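Local atomic coordinates of azurocidin (Homo sapiens, PDB entry 1A7S), a protein that kills many species of Gram-negative bacteria, attracts monocytes and fibroblasts and binds heparin, as a serine protease homologue of neutrophil granules. Residues A[15-19]-A[51-56]; A[69-75]-A[94-100]; A[31-37]-A[213-217]. All blocks are in the same frame, centred on the assembly; numbering follows the deposited sequence. Where two conformers were deposited one is given.

Contact 1 (A[15-19]-A[51-56]); sequences LASIQ and STVVLG. With EOH (ethanol), chain J; EOH (ethanol), chain E.
The flat carboxamide of Q19 meets V54 across this strand pair. V54 CG2 rests 3.7 Å from Q19 CD. In the plane of the same group, S17 OG donates to a lone pair of Q19 OE1 at 2.9 Å, and the serine hydroxyl is also hydrogen-bonded to H24. Together the methyl and the hydroxyl probably limit how far the amide can turn. With CG anti to the carbonyl carbon (chi1 -58°) and an extended chain beyond it, Q19 lies back along its own strand toward S17 and crosses V54 obliquely. An ethanol, probably from the crystallisation liquor, lies close by, its oxygen 2.9 Å from Q19 NE2.

The backbones form an antiparallel ladder. S17 and V54 exchange a nearly straight pair of bonds, with S17 N to V54 O at 2.9 Å, and the Q19-T52 pair repeats the arrangement. These strands are the first and fourth of the N-terminal six-stranded barrel of the chymotrypsin-like fold, and their pairing closes that barrel. S17, Q19, T52 and V54 stand on one face of the sheet. The other face carries A16, I18, V53 and L55 into an apolar interior shared with L30, V36 and L93.

Inside, L55 CD2 reaches back to A16 CB at 3.7 Å. I18 and V53 lie alongside each other and point the same way, with I18 CD1 4.1 Å from V53 CG2. Toward G56 the direct ladder gives way to solvent. One water donates to both L15 O and V54 O. A second accepts from G56 N at 2.8 Å and lies within bonding reach of L15 O.

Contact 2 (A[69-75]-A[94-100]); sequences QTFSISS and QLDREAN. With EOH (ethanol), chain Q.
This contact joins two neighbouring strands of the N-terminal barrel where 91-95 runs out into a loop, and its heart is an aromatic ring held between an aliphatic and a cationic group. The F71 ring has L95 CD1 over the centre of one face, 3.9 Å from the centroid, in a CH-pi contact almost on the ring normal. On the opposite face the R97 guanidinium lies flat, with its plane turned only 13° from the ring and the two centres 4.2 Å apart. A99 CB adds an apolar touch at F71 CZ.

Several bonds fix the guanidinium in this pose. NH1 and NH2 of R97 both reach T70 O end-on, the NH2 bond measuring 2.9 Å; NH1 lies in the carbonyl plane and NH2 well above it. NH1 also forms a salt bridge with a syn lone pair of D96 OD1. The other carboxylate oxygen, D96 OD2, turns its anti lone pair to S72 N at 2.7 Å. Because chi1 of D96 is 64°, its CG sits between the backbone N and carbonyl carbon, and the carboxylate can serve both the strand and the arginine.

At the strand end the backbone pairing is irregular: S74 N bonds to Q94 O at 2.8 Å, while Q94 N bonds to S75 O. Farther along, the Q69 carboxamide pairs with both backbone polar atoms of N100, as a strand residue would: OE1 accepts from N100 N on a lone pair, while NE2 donates to N100 O at 2.8 Å. A water joins Q69 OE1 to R97 NH2.

Such chemistry implies that across this contact the diverging loop is held to strand 69-75 largely by side chains, and that D96 probably tempers the positive charge resting on F71.

Contact 3 (A[31-37]-A[213-217]); sequences IHARFVM and IDGVL
Strand 35-37 and helix 213-217 run roughly antiparallel, at 156°, with their axes 10.8 Å apart, a gap bridged mainly by side chains. The strand follows a tight hairpin: a type I turn spans H32 to F35, and a classic beta bulge places both I31 and H32 opposite F35.

L217 contributes most of the helix side of the contact. The L217 and F35 side chains pass in opposite directions, bringing L217 CD2 to 3.5 Å from F35 CD1, and the same methyl also touches H32 CB. One residue earlier, V216 CG1 lies 3.6 Å from F35 CE2, so consecutive helix residues hold two parts of the ring. Deeper in, I31 crosses I213 at about a right angle, and I31 CD1 meets I213 CG2 at 3.8 Å. The chi1 of I31, 59°, swings CG1 over the backbone and sends CD1 to the helix. M37, bent at chi3, brings SD within 4.2 Å of I213 CD1.

In this way the C-terminal helix, a regular feature of chymotrypsin-like proteins, packs on the N-terminal barrel through a hairpin lying within the region that possesses antibiotic activity. L110 touches both I31 and I213 and extends the apolar cluster. Since the contact is made by aliphatic, aromatic and thioether groups, its hold probably rests on burial and close fit, without the directional demands of polar bonds.

From the N terminus, the chain enters strand 15-20, turns back through 23-32 and makes the hairpin that opens contact 3 before 51-56 returns to close contact 1; those two contacts therefore cross. V36, on the hairpin, packs against A16, I18, V53 and L55 within the barrel. Contact 2 follows contact 1 in series, and strand 69-77 lies directly beside 51-55, bonding L55 to Q69 and V53 to F71. All of contact 2 falls within the long excursion that ends when helix 210-218 completes contact 3. Backbone bonds from L95 to R34 and from A99 to A33 join contact 2 to the hairpin, which contact 3 packs on the terminal helix.

Contact 1 (A[15-19]-A[51-56])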
# COMPACT_ATOMS: atom_id res chain seq x y z
N LEU A 15 5.96 -5.84 -1.30
CA LEU A 15 5.92 -4.42 -1.25
C LEU A 15 6.46 -3.76 -2.53
O LEU A 15 7.51 -4.21 -3.04
CB LEU A 15 6.72 -3.85 -0.10
CG LEU A 15 6.19 -3.81 1.24
CD1 LEU A 15 7.18 -3.06 2.15
CD2 LEU A 15 4.78 -3.22 1.38
N ALA A 16 5.80 -2.72 -2.94
CA ALA A 16 6.27 -1.90 -4.05
C ALA A 16 6.67 -0.53 -3.56
O ALA A 16 6.06 0.01 -2.65
CB ALA A 16 5.09 -1.73 -5.04
N SER A 17 7.66 0.03 -4.24
CA SER A 17 8.07 1.43 -4.15
C SER A 17 7.65 2.08 -5.48
O SER A 17 8.05 1.62 -6.52
CB SER A 17 9.56 1.54 -3.93
OG SER A 17 10.00 2.87 -4.09
N ILE A 18 6.81 3.10 -5.41
CA ILE A 18 6.35 3.87 -6.57
C ILE A 18 7.17 5.15 -6.61
O ILE A 18 7.26 5.89 -5.62
CB ILE A 18 4.84 4.16 -6.49
CG1 ILE A 18 4.01 3.01 -6.00
CG2 ILE A 18 4.41 4.64 -7.86
CD1 ILE A 18 4.01 1.73 -6.63
N GLN A 19 7.81 5.37 -7.76
CA GLN A 19 8.85 6.39 -7.88
C GLN A 19 8.57 7.33 -9.02
O GLN A 19 8.04 6.94 -10.08
CB GLN A 19 10.22 5.69 -8.07
CG GLN A 19 10.52 4.75 -6.91
CD GLN A 19 11.94 4.23 -6.80
OE1 GLN A 19 12.27 3.56 -5.78
NE2 GLN A 19 12.75 4.52 -7.76
N SER A 51 5.60 7.60 -13.71
CA SER A 51 6.13 6.98 -12.56
C SER A 51 6.55 5.54 -12.91
O SER A 51 6.04 4.96 -13.86
CB SER A 51 5.03 6.85 -11.43
OG SER A 51 4.70 8.23 -11.04
N THR A 52 7.45 5.02 -12.07
CA THR A 52 7.87 3.65 -12.15
C THR A 52 7.55 2.88 -10.89
O THR A 52 7.19 3.48 -9.87
CB THR A 52 9.39 3.52 -12.39
OG1 THR A 52 10.06 4.09 -11.32
CG2 THR A 52 9.74 4.17 -13.73
N VAL A 53 7.58 1.55 -11.01
CA VAL A 53 7.28 0.64 -9.92
C VAL A 53 8.50 -0.23 -9.68
O VAL A 53 8.96 -0.86 -10.62
CB VAL A 53 6.06 -0.27 -10.21
CG1 VAL A 53 5.86 -1.26 -9.08
CG2 VAL A 53 4.83 0.59 -10.45
N VAL A 54 9.00 -0.24 -8.45
CA VAL A 54 10.11 -1.06 -8.06
C VAL A 54 9.67 -2.12 -7.07
O VAL A 54 9.13 -1.80 -6.01
CB VAL A 54 11.24 -0.21 -7.43
CG1 VAL A 54 12.46 -1.09 -7.13
CG2 VAL A 54 11.65 0.91 -8.35
N LEU A 55 9.88 -3.37 -7.43
CA LEU A 55 9.63 -4.54 -6.58
C LEU A 55 10.96 -5.14 -6.14
O LEU A 55 11.98 -4.97 -6.84
CB LEU A 55 8.84 -5.58 -7.36
CG LEU A 55 7.51 -5.12 -7.99
CD1 LEU A 55 6.84 -6.33 -8.64
CD2 LEU A 55 6.63 -4.48 -6.96
N GLY A 56 10.98 -5.87 -5.06
CA GLY A 56 12.19 -6.50 -4.58
C GLY A 56 13.19 -5.57 -3.93
O GLY A 56 14.32 -5.99 -3.67
C1 EOH J . 13.92 2.90 -10.01
C2 EOH J . 14.24 1.60 -10.75
O EOH J . 12.68 3.49 -10.52
C1 EOH E . 13.80 -6.88 0.26
C2 EOH E . 13.06 -6.01 1.10
O EOH E . 14.41 -7.08 -0.99
O HOH W 1 10.10 -3.05 -3.60
O HOH W 2 9.04 -6.41 -3.12
O HOH W 3 10.98 6.72 -11.50

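Contact 2 (A[69-75]-A[94-100])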
# COMPACT_ATOMS: atom_id res chain seq x y z
N GLN A 69 13.13 -5.78 -9.39
CA GLN A 69 12.51 -5.77 -10.65
C GLN A 69 11.82 -4.42 -10.84
O GLN A 69 11.08 -3.99 -9.94
CB GLN A 69 11.53 -6.88 -10.90
CG GLN A 69 12.16 -8.29 -10.77
CD GLN A 69 11.06 -9.36 -10.80
OE1 GLN A 69 10.23 -9.36 -11.74
NE2 GLN A 69 11.04 -10.20 -9.80
N THR A 70 12.04 -3.75 -11.92
CA THR A 70 11.51 -2.45 -12.22
C THR A 70 10.56 -2.45 -13.39
O THR A 70 10.82 -3.16 -14.38
CB THR A 70 12.57 -1.36 -12.38
OG1 THR A 70 13.43 -1.38 -11.20
CG2 THR A 70 12.05 -0.00 -12.58
N PHE A 71 9.50 -1.67 -13.31
CA PHE A 71 8.46 -1.62 -14.32
C PHE A 71 7.94 -0.23 -14.61
O PHE A 71 7.92 0.65 -13.76
CB PHE A 71 7.19 -2.42 -13.82
CG PHE A 71 7.53 -3.82 -13.36
CD1 PHE A 71 8.03 -4.08 -12.10
CD2 PHE A 71 7.37 -4.92 -14.21
CE1 PHE A 71 8.45 -5.34 -11.69
CE2 PHE A 71 7.71 -6.20 -13.80
CZ PHE A 71 8.28 -6.41 -12.55
N SER A 72 7.51 -0.12 -15.90
CA SER A 72 6.74 1.07 -16.24
C SER A 72 5.25 0.68 -16.04
O SER A 72 4.91 -0.52 -15.92
CB SER A 72 6.93 1.49 -17.71
OG SER A 72 8.30 1.81 -18.00
N ILE A 73 4.41 1.66 -16.05
CA ILE A 73 2.99 1.53 -15.80
C ILE A 73 2.23 1.65 -17.13
O ILE A 73 2.24 2.74 -17.73
CB ILE A 73 2.46 2.57 -14.77
CG1 ILE A 73 3.17 2.44 -13.43
CG2 ILE A 73 0.97 2.43 -14.66
CD1 ILE A 73 3.00 3.61 -12.52
N SER A 74 1.65 0.56 -17.58
CA SER A 74 0.97 0.52 -18.89
C SER A 74 -0.49 1.02 -18.79
O SER A 74 -1.06 1.46 -19.81
CB SER A 74 1.00 -0.88 -19.41
OG SER A 74 2.29 -1.37 -19.64
N SER A 75 -1.08 1.00 -17.62
CA SER A 75 -2.45 1.51 -17.46
C SER A 75 -2.78 1.63 -16.00
O SER A 75 -2.17 0.94 -15.16
CB SER A 75 -3.40 0.49 -18.16
OG SER A 75 -3.92 -0.42 -17.35
N GLN A 94 -1.24 -1.46 -13.90
CA GLN A 94 -0.85 -2.62 -14.75
C GLN A 94 0.64 -2.41 -15.09
O GLN A 94 0.97 -1.35 -15.66
CB GLN A 94 -1.68 -2.70 -15.98
CG GLN A 94 -1.34 -3.90 -16.86
CD GLN A 94 -2.22 -4.14 -18.01
OE1 GLN A 94 -3.46 -3.94 -17.90
NE2 GLN A 94 -1.67 -4.76 -19.05
N LEU A 95 1.42 -3.38 -14.77
CA LEU A 95 2.89 -3.31 -15.10
C LEU A 95 3.09 -3.62 -16.55
O LEU A 95 2.26 -4.25 -17.19
CB LEU A 95 3.60 -4.36 -14.21
CG LEU A 95 3.33 -4.28 -12.73
CD1 LEU A 95 4.12 -5.38 -12.01
CD2 LEU A 95 3.67 -2.97 -12.16
N ASP A 96 4.25 -3.23 -17.10
CA ASP A 96 4.56 -3.42 -18.49
C ASP A 96 4.71 -4.89 -18.88
O ASP A 96 4.70 -5.22 -20.06
CB ASP A 96 5.80 -2.66 -18.88
CG ASP A 96 7.11 -3.06 -18.22
OD1 ASP A 96 7.64 -4.17 -18.58
OD2 ASP A 96 7.58 -2.50 -17.27
N ARG A 97 4.92 -5.74 -17.91
CA ARG A 97 5.11 -7.19 -18.15
C ARG A 97 4.81 -7.91 -16.86
O ARG A 97 4.67 -7.29 -15.77
CB ARG A 97 6.53 -7.45 -18.62
CG ARG A 97 7.56 -7.20 -17.47
CD ARG A 97 8.99 -7.15 -18.01
NE ARG A 97 9.97 -7.07 -16.91
CZ ARG A 97 10.27 -5.92 -16.28
NH1 ARG A 97 9.82 -4.75 -16.68
NH2 ARG A 97 11.03 -5.99 -15.17
N GLU A 98 4.74 -9.24 -16.85
CA GLU A 98 4.59 -9.97 -15.62
C GLU A 98 5.87 -9.93 -14.79
O GLU A 98 6.96 -10.16 -15.29
CB GLU A 98 4.28 -11.48 -15.90
CG GLU A 98 2.83 -11.58 -16.41
CD GLU A 98 2.27 -12.95 -16.54
OE1 GLU A 98 2.94 -13.94 -16.20
OE2 GLU A 98 1.13 -13.07 -17.04
N ALA A 99 5.69 -9.70 -13.50
CA ALA A 99 6.79 -9.80 -12.58
C ALA A 99 7.16 -11.29 -12.39
O ALA A 99 6.32 -12.17 -12.48
CB ALA A 99 6.34 -9.28 -11.21
N ASN A 100 8.45 -11.50 -12.17
CA ASN A 100 8.88 -12.85 -11.85
C ASN A 100 8.68 -13.08 -10.34
O ASN A 100 9.03 -12.20 -9.54
CB ASN A 100 10.38 -13.05 -12.14
CG ASN A 100 10.72 -13.43 -13.51
OD1 ASN A 100 9.80 -13.83 -14.29
ND2 ASN A 100 11.99 -13.35 -13.88
C1 EOH Q . -1.56 -7.00 -21.32
C2 EOH Q . -2.01 -8.45 -21.51
O EOH Q . -2.68 -6.09 -21.44
O HOH W 4 11.30 -8.76 -14.27

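Contact 3 (A[31-37]-A[213-217])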
# COMPACT_ATOMS: atom_id res chain seq x y z
N ILE A 31 -0.30 -7.64 -6.37
CA ILE A 31 -1.48 -8.47 -6.09
C ILE A 31 -1.79 -9.45 -7.18
O ILE A 31 -2.75 -10.26 -7.08
CB ILE A 31 -2.72 -7.62 -5.78
CG1 ILE A 31 -3.10 -6.67 -6.92
CG2 ILE A 31 -2.50 -6.85 -4.46
CD1 ILE A 31 -4.57 -6.31 -6.97
N HIS A 32 -0.97 -9.50 -8.22
CA HIS A 32 -1.12 -10.33 -9.41
C HIS A 32 0.20 -10.14 -10.16
O HIS A 32 0.89 -9.14 -9.98
CB HIS A 32 -2.31 -9.80 -10.24
CG HIS A 32 -2.60 -10.53 -11.52
ND1 HIS A 32 -3.59 -11.42 -11.78
CD2 HIS A 32 -2.02 -10.39 -12.67
CE1 HIS A 32 -3.49 -11.81 -13.06
NE2 HIS A 32 -2.48 -11.14 -13.60
N ALA A 33 0.61 -11.14 -10.96
CA ALA A 33 1.83 -11.00 -11.67
C ALA A 33 1.99 -9.73 -12.45
O ALA A 33 3.10 -9.22 -12.66
CB ALA A 33 2.03 -12.22 -12.61
N ARG A 34 0.98 -9.12 -12.94
CA ARG A 34 0.85 -7.97 -13.77
C ARG A 34 0.30 -6.73 -13.13
O ARG A 34 0.17 -5.69 -13.80
CB ARG A 34 0.08 -8.29 -15.08
CG ARG A 34 0.31 -7.43 -16.25
CD ARG A 34 -0.53 -7.93 -17.45
NE ARG A 34 -0.17 -9.26 -17.87
CZ ARG A 34 0.71 -9.54 -18.85
NH1 ARG A 34 1.49 -8.58 -19.35
NH2 ARG A 34 0.91 -10.81 -19.28
N PHE A 35 -0.04 -6.73 -11.82
CA PHE A 35 -0.70 -5.61 -11.24
C PHE A 35 -0.25 -5.33 -9.79
O PHE A 35 -0.13 -6.21 -8.97
CB PHE A 35 -2.26 -5.77 -11.16
CG PHE A 35 -2.93 -5.78 -12.53
CD1 PHE A 35 -3.06 -7.00 -13.18
CD2 PHE A 35 -3.46 -4.66 -13.07
CE1 PHE A 35 -3.72 -7.03 -14.40
CE2 PHE A 35 -4.09 -4.65 -14.29
CZ PHE A 35 -4.21 -5.88 -14.96
N VAL A 36 -0.05 -4.04 -9.56
CA VAL A 36 0.22 -3.46 -8.25
C VAL A 36 -0.96 -2.65 -7.78
O VAL A 36 -1.54 -1.84 -8.51
CB VAL A 36 1.50 -2.61 -8.28
CG1 VAL A 36 1.64 -1.71 -7.05
CG2 VAL A 36 2.74 -3.63 -8.26
N MET A 37 -1.35 -2.89 -6.52
CA MET A 37 -2.45 -2.15 -5.85
C MET A 37 -1.84 -1.03 -4.99
O MET A 37 -0.91 -1.27 -4.21
CB MET A 37 -3.24 -3.10 -4.96
CG MET A 37 -4.37 -2.45 -4.22
SD MET A 37 -5.45 -3.65 -3.39
CE MET A 37 -4.39 -4.23 -2.05
N ILE A 213 -11.79 -5.32 -8.46
CA ILE A 213 -10.38 -5.68 -8.67
C ILE A 213 -10.27 -6.87 -9.61
O ILE A 213 -9.50 -6.89 -10.56
CB ILE A 213 -9.71 -5.96 -7.30
CG1 ILE A 213 -9.49 -4.70 -6.48
CG2 ILE A 213 -8.36 -6.68 -7.53
CD1 ILE A 213 -9.08 -4.88 -5.06
N ASP A 214 -11.10 -7.91 -9.34
CA ASP A 214 -11.04 -9.11 -10.19
C ASP A 214 -11.38 -8.76 -11.63
O ASP A 214 -10.80 -9.35 -12.58
CB ASP A 214 -12.02 -10.15 -9.69
CG ASP A 214 -11.58 -10.86 -8.44
OD1 ASP A 214 -10.45 -10.64 -7.96
OD2 ASP A 214 -12.42 -11.64 -7.94
N GLY A 215 -12.29 -7.83 -11.85
CA GLY A 215 -12.61 -7.43 -13.23
C GLY A 215 -11.35 -6.86 -13.93
O GLY A 215 -11.06 -7.20 -15.05
N VAL A 216 -10.65 -5.98 -13.18
CA VAL A 216 -9.42 -5.43 -13.78
C VAL A 216 -8.40 -6.48 -14.07
O VAL A 216 -7.80 -6.54 -15.15
CB VAL A 216 -8.85 -4.31 -12.90
CG1 VAL A 216 -7.51 -3.84 -13.41
CG2 VAL A 216 -9.83 -3.16 -12.77
N LEU A 217 -8.16 -7.37 -13.12
CA LEU A 217 -7.14 -8.40 -13.20
C LEU A 217 -7.36 -9.38 -14.37
O LEU A 217 -6.43 -9.86 -14.96
CB LEU A 217 -6.98 -9.23 -11.94
CG LEU A 217 -6.61 -8.57 -10.65
CD1 LEU A 217 -6.43 -9.42 -9.48
CD2 LEU A 217 -5.53 -7.57 -10.83